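Local coordinates for glucose-6-phosphate 1-dehydrogenase (Mycobacterium avium, PDB 4LGV), which probably catalyses the NADP-dependent oxidation of glucose 6-phosphate to 6-phosphogluconolactone, the first step of the pentose phosphate pathway, at residues A[205-210]-A[215-220]; A[264-269]-A[327-332]. All coordinates share one frame; numbering follows the deposited sequence.

Contact 1: residues A[205-210]-A[215-220]; sequences YLRFAN and KLWDRD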
ATOM      1  N   TYR A 205      20.244  -5.622   7.695  1.00 20.44           N
ATOM      2  CA  TYR A 205      19.792  -4.712   8.746  1.00 20.59           C
ATOM      3  C   TYR A 205      19.242  -3.481   8.091  1.00 20.30           C
ATOM      4  O   TYR A 205      18.222  -2.942   8.501  1.00 20.03           O
ATOM      5  CB  TYR A 205      20.940  -4.397   9.719  1.00 20.39           C
ATOM      6  CG  TYR A 205      20.541  -3.510  10.839  1.00 20.75           C
ATOM      7  CD1 TYR A 205      19.964  -4.011  11.999  1.00 21.10           C
ATOM      8  CD2 TYR A 205      20.738  -2.122  10.759  1.00 21.18           C
ATOM      9  CE1 TYR A 205      19.609  -3.141  13.056  1.00 21.89           C
ATOM     10  CE2 TYR A 205      20.409  -1.263  11.801  1.00 21.60           C
ATOM     11  CZ  TYR A 205      19.828  -1.761  12.939  1.00 22.14           C
ATOM     12  OH  TYR A 205      19.488  -0.863  13.962  1.00 22.57           O
ATOM     13  N   LEU A 206      19.949  -3.008   7.054  1.00 20.86           N
ATOM     14  CA  LEU A 206      19.547  -1.781   6.365  1.00 20.52           C
ATOM     15  C   LEU A 206      18.125  -1.910   5.870  1.00 19.87           C
ATOM     16  O   LEU A 206      17.293  -1.036   6.056  1.00 19.78           O
ATOM     17  CB  LEU A 206      20.506  -1.516   5.238  1.00 21.01           C
ATOM     18  CG  LEU A 206      20.259  -0.321   4.329  1.00 21.85           C
ATOM     19  CD1 LEU A 206      21.539   0.150   3.711  1.00 22.76           C
ATOM     20  CD2 LEU A 206      19.362  -0.703   3.194  1.00 22.19           C
ATOM     21  N   ARG A 207      17.831  -3.057   5.285  1.00 19.85           N
ATOM     22  CA  ARG A 207      16.529  -3.322   4.652  1.00 20.01           C
ATOM     23  C   ARG A 207      15.417  -3.662   5.604  1.00 19.78           C
ATOM     24  O   ARG A 207      14.248  -3.337   5.365  1.00 20.73           O
ATOM     25  CB  ARG A 207      16.636  -4.561   3.726  1.00 20.10           C
ATOM     26  CG  ARG A 207      17.253  -4.312   2.390  1.00 19.57           C
ATOM     27  CD  ARG A 207      17.095  -5.555   1.483  1.00 19.05           C
ATOM     28  NE  ARG A 207      15.698  -5.876   1.276  1.00 19.16           N
ATOM     29  CZ  ARG A 207      15.220  -7.062   0.948  1.00 19.17           C
ATOM     30  NH1 ARG A 207      16.020  -8.086   0.716  1.00 19.17           N
ATOM     31  NH2 ARG A 207      13.904  -7.232   0.836  1.00 19.55           N
ATOM     32  N   PHE A 208      15.746  -4.350   6.666  1.00 19.44           N
ATOM     33  CA  PHE A 208      14.720  -5.005   7.469  1.00 19.66           C
ATOM     34  C   PHE A 208      14.478  -4.307   8.747  1.00 19.99           C
ATOM     35  O   PHE A 208      13.486  -4.621   9.430  1.00 21.78           O
ATOM     36  CB  PHE A 208      15.097  -6.492   7.750  1.00 19.53           C
ATOM     37  CG  PHE A 208      15.283  -7.347   6.515  1.00 18.66           C
ATOM     38  CD1 PHE A 208      14.591  -7.111   5.382  1.00 19.03           C
ATOM     39  CD2 PHE A 208      16.112  -8.460   6.537  1.00 19.05           C
ATOM     40  CE1 PHE A 208      14.730  -7.918   4.230  1.00 18.63           C
ATOM     41  CE2 PHE A 208      16.306  -9.259   5.398  1.00 18.69           C
ATOM     42  CZ  PHE A 208      15.614  -8.992   4.239  1.00 18.40           C
ATOM     43  N   ALA A 209      15.361  -3.384   9.134  1.00 19.41           N
ATOM     44  CA  ALA A 209      15.206  -2.685  10.413  1.00 19.28           C
ATOM     45  C   ALA A 209      14.794  -1.241  10.220  1.00 19.35           C
ATOM     46  O   ALA A 209      14.511  -0.561  11.204  1.00 19.69           O
ATOM     47  CB  ALA A 209      16.513  -2.721  11.214  1.00 19.50           C
ATOM     48  N   ASN A 210      14.791  -0.760   8.962  1.00 18.81           N
ATOM     49  CA  ASN A 210      14.410   0.649   8.660  1.00 18.67           C
ATOM     50  C   ASN A 210      13.105   0.702   7.863  1.00 18.13           C
ATOM     51  O   ASN A 210      13.048   0.336   6.692  1.00 17.54           O
ATOM     52  CB  ASN A 210      15.504   1.321   7.884  1.00 18.67           C
ATOM     53  CG  ASN A 210      16.745   1.539   8.695  1.00 19.28           C
ATOM     54  OD1 ASN A 210      16.773   2.315   9.631  1.00 19.83           O
ATOM     55  ND2 ASN A 210      17.806   0.836   8.331  1.00 19.74           N
ATOM     56  N   LYS A 215       9.332   0.081   3.404  1.00 21.16           N
ATOM     57  CA  LYS A 215       8.140   0.519   2.699  1.00 21.78           C
ATOM     58  C   LYS A 215       8.335   0.750   1.217  1.00 20.60           C
ATOM     59  O   LYS A 215       7.376   0.623   0.471  1.00 20.97           O
ATOM     60  CB  LYS A 215       7.628   1.827   3.290  1.00 24.41           C
ATOM     61  CG  LYS A 215       6.852   1.636   4.571  1.00 28.29           C
ATOM     62  CD  LYS A 215       5.618   0.771   4.250  1.00 31.61           C
ATOM     63  CE  LYS A 215       4.442   0.953   5.186  1.00 35.62           C
ATOM     64  NZ  LYS A 215       4.984   0.632   6.513  1.00 38.83           N
ATOM     65  N   LEU A 216       9.543   1.088   0.783  1.00 19.36           N
ATOM     66  CA  LEU A 216       9.828   1.383  -0.609  1.00 18.87           C
ATOM     67  C   LEU A 216      10.328   0.166  -1.383  1.00 18.79           C
ATOM     68  O   LEU A 216      10.480   0.225  -2.593  1.00 18.71           O
ATOM     69  CB  LEU A 216      10.886   2.489  -0.696  1.00 19.13           C
ATOM     70  CG  LEU A 216      10.650   3.777   0.087  1.00 19.76           C
ATOM     71  CD1 LEU A 216      11.812   4.740   0.032  1.00 20.00           C
ATOM     72  CD2 LEU A 216       9.390   4.460  -0.427  1.00 20.07           C
ATOM     73  N   TRP A 217      10.534  -0.961  -0.716  1.00 18.77           N
ATOM     74  CA  TRP A 217      11.365  -2.016  -1.301  1.00 18.64           C
ATOM     75  C   TRP A 217      10.586  -3.089  -2.063  1.00 18.95           C
ATOM     76  O   TRP A 217      10.698  -4.287  -1.804  1.00 18.91           O
ATOM     77  CB  TRP A 217      12.187  -2.653  -0.164  1.00 18.34           C
ATOM     78  CG  TRP A 217      13.551  -3.011  -0.547  1.00 17.96           C
ATOM     79  CD1 TRP A 217      13.954  -4.182  -1.117  1.00 17.87           C
ATOM     80  CD2 TRP A 217      14.722  -2.243  -0.328  1.00 17.72           C
ATOM     81  NE1 TRP A 217      15.323  -4.148  -1.321  1.00 18.02           N
ATOM     82  CE2 TRP A 217      15.812  -2.974  -0.839  1.00 17.91           C
ATOM     83  CE3 TRP A 217      14.971  -1.001   0.244  1.00 18.07           C
ATOM     84  CZ2 TRP A 217      17.124  -2.519  -0.735  1.00 17.98           C
ATOM     85  CZ3 TRP A 217      16.271  -0.531   0.312  1.00 17.97           C
ATOM     86  CH2 TRP A 217      17.328  -1.285  -0.162  1.00 17.99           C
ATOM     87  N   ASP A 218       9.774  -2.640  -2.996  1.00 20.01           N
ATOM     88  CA  ASP A 218       8.976  -3.507  -3.872  1.00 19.97           C
ATOM     89  C   ASP A 218       8.558  -2.769  -5.176  1.00 20.50           C
ATOM     90  O   ASP A 218       8.869  -1.587  -5.359  1.00 21.16           O
ATOM     91  CB  ASP A 218       7.798  -4.072  -3.142  1.00 20.07           C
ATOM     92  CG  ASP A 218       6.821  -3.011  -2.690  1.00 20.88           C
ATOM     93  OD1 ASP A 218       6.656  -1.992  -3.385  1.00 22.39           O
ATOM     94  OD2 ASP A 218       6.187  -3.197  -1.642  1.00 20.71           O
ATOM     95  N   ARG A 219       7.936  -3.497  -6.103  1.00 20.21           N
ATOM     96  CA  ARG A 219       7.591  -2.975  -7.424  1.00 20.49           C
ATOM     97  C   ARG A 219       6.615  -1.818  -7.409  1.00 20.83           C
ATOM     98  O   ARG A 219       6.410  -1.177  -8.442  1.00 20.33           O
ATOM     99  CB  ARG A 219       6.961  -4.095  -8.257  1.00 20.97           C
ATOM    100  CG  ARG A 219       5.646  -4.596  -7.691  1.00 21.10           C
ATOM    101  CD  ARG A 219       5.278  -5.956  -8.239  1.00 21.24           C
ATOM    102  NE  ARG A 219       4.975  -5.885  -9.668  1.00 22.16           N
ATOM    103  CZ  ARG A 219       3.800  -5.507 -10.184  1.00 21.93           C
ATOM    104  NH1 ARG A 219       2.809  -5.085  -9.429  1.00 21.31           N
ATOM    105  NH2 ARG A 219       3.644  -5.548 -11.482  1.00 22.24           N
ATOM    106  N   ASP A 220       5.980  -1.549  -6.268  1.00 20.95           N
ATOM    107  CA  ASP A 220       5.027  -0.453  -6.212  1.00 22.12           C
ATOM    108  C   ASP A 220       5.800   0.853  -6.126  1.00 21.93           C
ATOM    109  O   ASP A 220       5.263   1.918  -6.505  1.00 21.89           O
ATOM    110  CB  ASP A 220       4.057  -0.573  -5.024  1.00 24.02           C
ATOM    111  CG  ASP A 220       3.082  -1.746  -5.158  1.00 26.41           C
ATOM    112  OD1 ASP A 220       2.868  -2.257  -6.268  1.00 26.82           O
ATOM    113  OD2 ASP A 220       2.473  -2.138  -4.139  1.00 30.61           O
TER
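Arg207, on helix 200-209, lays its side chain over one face of the indole of Trp217, in the loop that leads to strand 222-230. The guanidinium is nearly parallel to the ring, the planes 14° apart and the centres 4.2 Å from each other, which makes this a cation-pi stack. It is displaced toward the pyrrole side: NE of Arg207 sits 3.1 Å from NE1 of Trp217, and since both nitrogens are donors the closeness reflects stacking and no hydrogen bond. A bend at chi3 (60°) turns the guanidinium out over the five-membered ring while the earlier part of the chain covers the six-membered one. On its other face the guanidinium meets Phe208, with CE1 over its centre, and is thus sandwiched between the phenyl ring and the indole.

The methylene packing is a CH-pi contact, with CG of Arg207 3.9 Å from the centroid of the Trp217 six-membered ring and 22° off its normal. Beyond it, Leu206 CD2 touches CH2 of the Trp217 indole at 4.0 Å, and both Leu206 and Trp217 also rest on Leu376 of strand 373-379.

The polar ends are bonded elsewhere: NH1 of Arg207 reaches the carbonyls of Leu262 and Met265, and NE1 of Trp217 that of Val263. Next to this contact, OD1 of Asn210 is held by Ser389 and Asn372 of the second subunit.

NH1 of Arg207 and NE1 of Trp217 are thus spent on carbonyls where helix 246-264 ends and the chain leaves it, while the two flat groups use their surfaces on each other. The pi face and the carbonyls round the C-terminal end of that helix probably both suit the positive charge of this buried guanidinium.

Contact 2: residues A[264-269]-A[327-332]; sequences AMEPPV and NWRWAG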
ATOM      1  N   ALA A 264      17.026  -8.521  -3.043  1.00 18.48           N
ATOM      2  CA  ALA A 264      15.659  -8.840  -3.488  1.00 17.95           C
ATOM      3  C   ALA A 264      14.873  -9.831  -2.634  1.00 18.33           C
ATOM      4  O   ALA A 264      13.642  -9.892  -2.721  1.00 19.31           O
ATOM      5  CB  ALA A 264      15.716  -9.341  -4.871  1.00 18.09           C
ATOM      6  N   MET A 265      15.553 -10.593  -1.792  1.00 18.46           N
ATOM      7  CA  MET A 265      14.894 -11.676  -1.041  1.00 18.33           C
ATOM      8  C   MET A 265      13.887 -11.181  -0.031  1.00 18.33           C
ATOM      9  O   MET A 265      13.993 -10.051   0.490  1.00 18.23           O
ATOM     10  CB  MET A 265      15.911 -12.525  -0.297  1.00 18.33           C
ATOM     11  CG  MET A 265      16.696 -11.781   0.753  1.00 18.44           C
ATOM     12  SD  MET A 265      18.011 -12.736   1.508  1.00 19.09           S
ATOM     13  CE  MET A 265      18.498 -11.556   2.763  1.00 18.80           C
ATOM     14  N   GLU A 266      12.937 -12.077   0.256  1.00 18.31           N
ATOM     15  CA  GLU A 266      12.063 -11.946   1.397  1.00 18.42           C
ATOM     16  C   GLU A 266      12.900 -12.114   2.680  1.00 18.85           C
ATOM     17  O   GLU A 266      13.937 -12.774   2.677  1.00 19.17           O
ATOM     18  CB  GLU A 266      10.947 -13.000   1.364  1.00 17.86           C
ATOM     19  CG  GLU A 266      10.105 -12.932   0.115  1.00 17.98           C
ATOM     20  CD  GLU A 266       9.397 -11.603  -0.074  1.00 17.96           C
ATOM     21  OE1 GLU A 266       8.845 -11.067   0.924  1.00 17.89           O
ATOM     22  OE2 GLU A 266       9.334 -11.100  -1.220  1.00 17.84           O
ATOM     23  N   PRO A 267      12.421 -11.546   3.788  1.00 18.72           N
ATOM     24  CA  PRO A 267      13.159 -11.679   5.015  1.00 19.00           C
ATOM     25  C   PRO A 267      13.205 -13.111   5.528  1.00 19.28           C
ATOM     26  O   PRO A 267      12.194 -13.741   5.612  1.00 21.11           O
ATOM     27  CB  PRO A 267      12.357 -10.799   6.014  1.00 18.64           C
ATOM     28  CG  PRO A 267      11.020 -10.647   5.405  1.00 18.48           C
ATOM     29  CD  PRO A 267      11.209 -10.706   3.935  1.00 18.20           C
ATOM     30  N   PRO A 268      14.371 -13.610   5.911  1.00 19.44           N
ATOM     31  CA  PRO A 268      14.459 -14.904   6.591  1.00 19.71           C
ATOM     32  C   PRO A 268      13.633 -15.002   7.830  1.00 20.16           C
ATOM     33  O   PRO A 268      13.484 -14.015   8.544  1.00 19.06           O
ATOM     34  CB  PRO A 268      15.970 -15.000   7.002  1.00 20.29           C
ATOM     35  CG  PRO A 268      16.677 -14.053   6.064  1.00 20.10           C
ATOM     36  CD  PRO A 268      15.683 -12.948   5.776  1.00 19.30           C
ATOM     37  N   VAL A 269      13.160 -16.229   8.145  1.00 21.61           N
ATOM     38  CA  VAL A 269      12.421 -16.473   9.405  1.00 22.80           C
ATOM     39  C   VAL A 269      13.278 -16.809  10.584  1.00 22.81           C
ATOM     40  O   VAL A 269      12.772 -17.010  11.656  1.00 23.73           O
ATOM     41  CB  VAL A 269      11.322 -17.541   9.258  1.00 23.71           C
ATOM     42  CG1 VAL A 269      10.308 -17.034   8.288  1.00 25.41           C
ATOM     43  CG2 VAL A 269      11.872 -18.870   8.785  1.00 24.03           C
ATOM     44  N   ASN A 327       8.169 -12.448  -9.407  1.00 19.10           N
ATOM     45  CA  ASN A 327       7.366 -12.781  -8.226  1.00 18.71           C
ATOM     46  C   ASN A 327       6.523 -11.597  -7.760  1.00 18.56           C
ATOM     47  O   ASN A 327       6.476 -10.589  -8.447  1.00 19.13           O
ATOM     48  CB  ASN A 327       8.249 -13.367  -7.153  1.00 18.65           C
ATOM     49  CG  ASN A 327       9.179 -12.349  -6.493  1.00 18.59           C
ATOM     50  OD1 ASN A 327       9.097 -11.145  -6.700  1.00 18.12           O
ATOM     51  ND2 ASN A 327      10.085 -12.865  -5.663  1.00 18.63           N
ATOM     52  N   TRP A 328       5.851 -11.711  -6.622  1.00 18.54           N
ATOM     53  CA  TRP A 328       4.964 -10.638  -6.158  1.00 18.57           C
ATOM     54  C   TRP A 328       5.703  -9.336  -5.856  1.00 18.71           C
ATOM     55  O   TRP A 328       5.135  -8.267  -5.969  1.00 18.50           O
ATOM     56  CB  TRP A 328       4.192 -11.054  -4.926  1.00 18.49           C
ATOM     57  CG  TRP A 328       3.080 -12.022  -5.183  1.00 18.87           C
ATOM     58  CD1 TRP A 328       2.767 -12.614  -6.356  1.00 19.09           C
ATOM     59  CD2 TRP A 328       2.154 -12.551  -4.209  1.00 19.34           C
ATOM     60  NE1 TRP A 328       1.706 -13.469  -6.186  1.00 19.34           N
ATOM     61  CE2 TRP A 328       1.306 -13.431  -4.877  1.00 19.76           C
ATOM     62  CE3 TRP A 328       1.956 -12.335  -2.853  1.00 19.60           C
ATOM     63  CZ2 TRP A 328       0.272 -14.123  -4.225  1.00 20.71           C
ATOM     64  CZ3 TRP A 328       0.938 -13.028  -2.192  1.00 20.48           C
ATOM     65  CH2 TRP A 328       0.115 -13.906  -2.870  1.00 20.99           C
ATOM     66  N   ARG A 329       6.968  -9.427  -5.431  1.00 18.91           N
ATOM     67  CA  ARG A 329       7.705  -8.230  -4.996  1.00 18.60           C
ATOM     68  C   ARG A 329       8.318  -7.493  -6.182  1.00 18.97           C
ATOM     69  O   ARG A 329       8.345  -6.267  -6.181  1.00 18.92           O
ATOM     70  CB  ARG A 329       8.790  -8.591  -4.031  1.00 18.57           C
ATOM     71  CG  ARG A 329       9.490  -7.381  -3.411  1.00 18.93           C
ATOM     72  CD  ARG A 329      10.513  -7.782  -2.347  1.00 18.54           C
ATOM     73  NE  ARG A 329       9.816  -8.306  -1.195  1.00 17.98           N
ATOM     74  CZ  ARG A 329       9.314  -7.564  -0.232  1.00 18.45           C
ATOM     75  NH1 ARG A 329       9.401  -6.226  -0.251  1.00 18.92           N
ATOM     76  NH2 ARG A 329       8.678  -8.145   0.758  1.00 18.94           N
ATOM     77  N   TRP A 330       8.738  -8.223  -7.207  1.00 18.68           N
ATOM     78  CA  TRP A 330       9.557  -7.636  -8.266  1.00 19.35           C
ATOM     79  C   TRP A 330       9.039  -7.791  -9.737  1.00 19.24           C
ATOM     80  O   TRP A 330       9.685  -7.289 -10.645  1.00 19.17           O
ATOM     81  CB  TRP A 330      10.985  -8.189  -8.187  1.00 18.86           C
ATOM     82  CG  TRP A 330      11.650  -7.937  -6.857  1.00 19.40           C
ATOM     83  CD1 TRP A 330      11.989  -8.868  -5.918  1.00 19.46           C
ATOM     84  CD2 TRP A 330      12.085  -6.669  -6.327  1.00 19.13           C
ATOM     85  NE1 TRP A 330      12.595  -8.263  -4.851  1.00 19.03           N
ATOM     86  CE2 TRP A 330      12.684  -6.918  -5.091  1.00 19.01           C
ATOM     87  CE3 TRP A 330      12.014  -5.350  -6.794  1.00 19.14           C
ATOM     88  CZ2 TRP A 330      13.171  -5.909  -4.291  1.00 19.17           C
ATOM     89  CZ3 TRP A 330      12.523  -4.333  -6.010  1.00 19.06           C
ATOM     90  CH2 TRP A 330      13.102  -4.620  -4.764  1.00 19.20           C
ATOM     91  N   ALA A 331       7.909  -8.418  -9.953  1.00 19.43           N
ATOM     92  CA  ALA A 331       7.462  -8.683 -11.346  1.00 20.35           C
ATOM     93  C   ALA A 331       7.419  -7.377 -12.126  1.00 20.97           C
ATOM     94  O   ALA A 331       6.918  -6.364 -11.616  1.00 20.66           O
ATOM     95  CB  ALA A 331       6.105  -9.350 -11.385  1.00 19.68           C
ATOM     96  N   GLY A 332       7.916  -7.426 -13.359  1.00 21.74           N
ATOM     97  CA  GLY A 332       7.883  -6.266 -14.259  1.00 22.99           C
ATOM     98  C   GLY A 332       9.014  -5.243 -14.038  1.00 24.22           C
ATOM     99  O   GLY A 332       9.084  -4.231 -14.776  1.00 25.20           O
TER
HETATM  100  O   HOH W   1      11.254 -11.356  -3.119  1.00 16.02           O
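The carbonyl oxygen of Ala264, at the end of helix 246-264, is gripped by two donors, the indole of Trp330 and a water. NE1 of Trp330 gives it a bond of 2.9 Å that is almost straight (168°), arriving in the carbonyl plane on a lone pair and leaving in the plane of the indole. The methyl of Ala264 lies over one face of the ring, near the rim, with CB 3.3 Å from NE1 of Trp330, so a single residue supplies both the polar and the apolar side of this contact. Over the opposite face lies CG of the preceding Arg329.

The water also donates to OE2 of Glu266 at 2.7 Å and accepts from ND2 of Asn327, joining three residues of the two loops. Asn327 has a second task: its OD1 takes the backbone N of Trp330 at 3.0 Å in an Asx motif that shapes the turn carrying both Arg329 and Trp330.

Glu266 and Arg329 approach from opposite directions and form a side-on, two-pronged salt bridge. NE of Arg329 donates to OE2 of Glu266 at 2.8 Å, and NH2 of Arg329 to OE1 of Glu266 at 2.9 Å. Both oxygens lie near the guanidinium plane, yet the carboxylate is turned 37° against it. This twist puts both nitrogens out of the carboxylate plane, OE1 being met on its syn side and OE2 from above. The Glu266 chain folds at chi2 (-60°) to bring the carboxylate round to Arg329, whose NH1 goes to the carbonyl of Trp217.

With an arginine bound through two N-H groups and a water on OE2, the carboxylate should be well stabilised as an anion; the bridge and the indole bond together fix the 327-332 turn against the exit of helix 246-264.

Overall arrangement
Following the chain, helix 200-209 enters contact 1, which closes a short loop around helix 211-214 just before strand 222-230 begins. Contact 2 opens later, at the end of helix 246-264, and closes a much longer loop by bringing in the turn between strands 318-323 and 335-340. The two loops lie in series, neither nested nor crossed, but the contacts are neighbours in space, their centres about 11 Å apart. N and NE of Arg219 probably hydrogen-bond to the carbonyl oxygens of Arg329 and Ala331 respectively, and Trp217 packs against Trp330. Together they join helices 200-209 and 246-264 to the large mixed sheet, beside surfaces facing other subunits.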